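Beta-N-acetylhexosaminidase (Mycobacterium smegmatis, PDB 4YYF) probably hydrolyses terminal non-reducing N-acetyl-D-hexosamine residues from N-acetyl-beta-D-hexosaminides, as a glycoside hydrolase of family 3. Local coordinates at residues A[80-84]-A[85-89]; A[180-183]-A[184-188]. The protein carries 1 engineered substitution. All blocks are in the same frame, centred on the assembly; numbering follows the deposited sequence.

Contact 1 of 2, residues A[80-84]-A[85-89]; sequences SMLTD and GSLGD
The backbone NH of Leu87 reaches back to Met81 O (N to O 3.1 Å), closing a compact turn that runs without a break from residues 80-84 into the first turn of helix 86-93. Gly85 occupies the N-cap position of that helix, with a positive phi (94°) at which any CB would collide with Asp84 O. Asp84 OD1 accepts from Ser86 N, two residues on, as in an Asx turn that leads into the helix. This oxygen takes two bonds from Ser86: the backbone N meets it at 2.9 Å, nearly in line with the C-O bond, while Ser86 OG donates to its syn lone pair, also at 2.9 Å. The CG of Asp84 sits between its own backbone N and carbonyl carbon (chi1 67°), which folds the carboxylate forward over the start of the helix. This double grip probably fixes the rotation of both side chains, and the nearby helix N-terminus would be expected to stabilise the negative charge.

Away from these polar atoms the two parts of the turn share an apolar floor. The selenomethionine at Met81, bent at its third torsion (-65°), brings CE to 3.9 Å from Leu87 CD1. Leu82 and Leu87 lie side by side and point the same way, their CD2 atoms 3.6 Å apart. Met81 also packs on Ala56 and Ala59 of helix 56-66, and Leu82 on Leu113. One water accepts from Gly85 N at 2.7 Å and donates weakly to Leu82 O.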
# COMPACT_ATOMS: atom_id res chain seq x y z
N SER A 80 -20.50 8.01 -2.92
CA SER A 80 -21.17 9.27 -2.62
C SER A 80 -20.52 9.98 -1.43
O SER A 80 -20.59 11.20 -1.33
CB SER A 80 -22.67 9.06 -2.39
OG SER A 80 -22.87 8.21 -1.29
N MSE A 81 -19.88 9.22 -0.54
CA MSE A 81 -19.21 9.84 0.61
C MSE A 81 -18.09 10.81 0.20
O MSE A 81 -17.69 11.67 0.98
CB MSE A 81 -18.65 8.77 1.56
CG MSE A 81 -17.60 7.86 0.92
SE MSE A 81 -16.92 6.51 2.19
CE MSE A 81 -16.07 7.72 3.41
N LEU A 82 -17.58 10.66 -1.02
CA LEU A 82 -16.50 11.54 -1.49
C LEU A 82 -17.01 12.88 -2.00
O LEU A 82 -16.22 13.84 -2.14
CB LEU A 82 -15.70 10.88 -2.61
CG LEU A 82 -15.14 9.51 -2.29
CD1 LEU A 82 -14.44 8.95 -3.51
CD2 LEU A 82 -14.20 9.62 -1.10
N THR A 83 -18.29 12.96 -2.33
CA THR A 83 -18.84 14.19 -2.89
C THR A 83 -19.93 14.83 -2.04
O THR A 83 -20.38 15.94 -2.35
CB THR A 83 -19.40 13.99 -4.33
OG1 THR A 83 -20.43 13.00 -4.31
CG2 THR A 83 -18.30 13.56 -5.28
N ASP A 84 -20.38 14.16 -0.98
CA ASP A 84 -21.52 14.70 -0.22
C ASP A 84 -21.11 15.34 1.10
O ASP A 84 -21.96 15.73 1.90
CB ASP A 84 -22.63 13.65 0.00
CG ASP A 84 -22.20 12.51 0.92
OD1 ASP A 84 -21.13 12.61 1.59
OD2 ASP A 84 -22.93 11.49 0.98
N GLY A 85 -19.81 15.46 1.33
CA GLY A 85 -19.31 16.11 2.54
C GLY A 85 -19.01 15.15 3.67
O GLY A 85 -18.42 15.54 4.69
N SER A 86 -19.41 13.89 3.54
CA SER A 86 -19.27 13.00 4.69
C SER A 86 -17.81 12.61 4.96
O SER A 86 -17.38 12.58 6.11
CB SER A 86 -20.22 11.79 4.60
OG SER A 86 -19.82 10.93 3.56
N LEU A 87 -17.02 12.34 3.92
CA LEU A 87 -15.60 12.03 4.18
C LEU A 87 -14.90 13.19 4.86
O LEU A 87 -14.17 13.00 5.83
CB LEU A 87 -14.86 11.63 2.90
CG LEU A 87 -13.36 11.34 3.13
CD1 LEU A 87 -13.13 10.14 4.07
CD2 LEU A 87 -12.65 11.12 1.81
N GLY A 88 -15.13 14.41 4.38
CA GLY A 88 -14.54 15.59 4.97
C GLY A 88 -14.88 15.72 6.44
O GLY A 88 -14.02 16.04 7.26
N ASP A 89 -16.14 15.46 6.78
CA ASP A 89 -16.60 15.56 8.15
C ASP A 89 -15.92 14.54 9.06
O ASP A 89 -15.49 14.86 10.18
CB ASP A 89 -18.11 15.38 8.19
CG ASP A 89 -18.69 15.60 9.57
OD1 ASP A 89 -18.74 16.77 10.00
OD2 ASP A 89 -19.10 14.62 10.21
O HOH W 1 -17.59 15.64 -0.22

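Contact 2 of 2, residues A[180-183]-A[184-188]; sequences AVVT and EYAGA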
# COMPACT_ATOMS: atom_id res chain seq x y z
N ALA A 180 14.07 -0.53 -17.30
CA ALA A 180 14.46 0.87 -17.51
C ALA A 180 13.25 1.69 -17.94
O ALA A 180 13.11 2.86 -17.57
CB ALA A 180 15.59 0.97 -18.54
N VAL A 181 12.37 1.06 -18.72
CA VAL A 181 11.12 1.70 -19.13
C VAL A 181 10.20 1.87 -17.92
O VAL A 181 9.58 2.93 -17.76
CB VAL A 181 10.41 0.90 -20.24
CG1 VAL A 181 9.03 1.47 -20.52
CG2 VAL A 181 11.26 0.92 -21.50
N VAL A 182 10.11 0.85 -17.07
CA VAL A 182 9.31 0.97 -15.86
C VAL A 182 9.81 2.12 -15.01
O VAL A 182 9.03 2.95 -14.55
CB VAL A 182 9.28 -0.34 -15.04
CG1 VAL A 182 8.65 -0.09 -13.67
CG2 VAL A 182 8.51 -1.42 -15.80
N THR A 183 11.12 2.19 -14.82
CA THR A 183 11.70 3.25 -13.99
C THR A 183 11.32 4.64 -14.51
O THR A 183 10.88 5.50 -13.76
CB THR A 183 13.22 3.13 -13.91
OG1 THR A 183 13.55 1.83 -13.38
CG2 THR A 183 13.80 4.22 -13.02
N GLU A 184 11.48 4.84 -15.82
CA GLU A 184 11.13 6.13 -16.41
C GLU A 184 9.65 6.45 -16.25
O GLU A 184 9.30 7.53 -15.77
CB GLU A 184 11.51 6.15 -17.89
CG GLU A 184 11.46 7.54 -18.49
CD GLU A 184 11.66 7.53 -19.99
OE1 GLU A 184 11.73 6.43 -20.58
OE2 GLU A 184 11.74 8.64 -20.57
N TYR A 185 8.78 5.53 -16.65
CA TYR A 185 7.35 5.82 -16.68
C TYR A 185 6.68 5.78 -15.31
O TYR A 185 5.92 6.69 -14.95
CB TYR A 185 6.63 4.93 -17.71
CG TYR A 185 6.81 5.42 -19.11
CD1 TYR A 185 7.98 5.16 -19.82
CD2 TYR A 185 5.82 6.17 -19.73
CE1 TYR A 185 8.15 5.63 -21.12
CE2 TYR A 185 5.98 6.65 -21.02
CZ TYR A 185 7.14 6.37 -21.71
OH TYR A 185 7.28 6.84 -22.99
N ALA A 186 6.94 4.73 -14.53
CA ALA A 186 6.38 4.71 -13.17
C ALA A 186 6.96 5.87 -12.35
O ALA A 186 6.28 6.46 -11.51
CB ALA A 186 6.66 3.39 -12.48
N GLY A 187 8.23 6.18 -12.58
CA GLY A 187 8.85 7.30 -11.89
C GLY A 187 8.12 8.60 -12.17
O GLY A 187 7.89 9.42 -11.27
N ALA A 188 7.75 8.78 -13.43
CA ALA A 188 7.00 9.96 -13.85
C ALA A 188 5.63 9.96 -13.20
O ALA A 188 5.15 11.01 -12.75
CB ALA A 188 6.87 10.01 -15.39
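Tyr185 leans back along the helix toward Val181, one turn earlier, and its side chain can be followed outward from the backbone. CB starts 3.6 Å from Val181 O, the carbonyl that also accepts the backbone NH of Tyr185. CG, placed beside the backbone N by a chi1 of -79°, stays near the same oxygen. CD1 comes closer, 3.4 Å from Val181 O, which lies at the ring edge and in the ring plane. The other neighbour of CD1 is Val181 CG1 at 3.9 Å; the two side chains run alongside each other in the same direction. At the tip, OH leaves this turn and hydrogen-bonds to Lys130 O, while the Tyr185 side chain also touches Phe175 and Val135 of helix 132-148. The phenol so links helix 179-196 to the loop just before helix 132-148.

This is the N-terminal part of alpha-helix 179-196, one of the helices surrounding the barrel of the family 3 domain, and its i to i+4 bonds differ in shape. Tyr185 N to Val181 O is nearly straight at 170°, whereas the bond from Gly187 N to Thr183 O is more bent, at 135°. On the buried side Ala186 CB lies 3.2 Å from Val182 O and 4.2 Å from Val182 CG1; Pro157 and Val159 also touch this methyl, and Pro235 of helix 234-239 touches Val182. Thr183 turns its hydroxyl back beside its own backbone N, where OG1 hydrogen-bonds to Pro179 O.

Overall arrangement
Contact 1 closes before contact 2 opens along the chain, and both belong to the TIM-barrel-type family 3 domain. Their centres are 34 Å apart, and about 22 Å separates their nearest atoms, so neither touches the other. Contact 1 lies between strand 70-73 and strand 100-107, which pair in parallel, and forms the entry to helix 86-93. Contact 2 sits on helix 179-196, between strands 153-154 and 199-205, likewise a parallel pair. Each therefore belongs to a strand-to-strand crossover of the same curled sheet, contact 1 at the entry to its helix, contact 2 within the first turns of its own. Their centres lie about 23 and 19 Å from the chain centre, placing both in the outer helical layer that connects barrel strands.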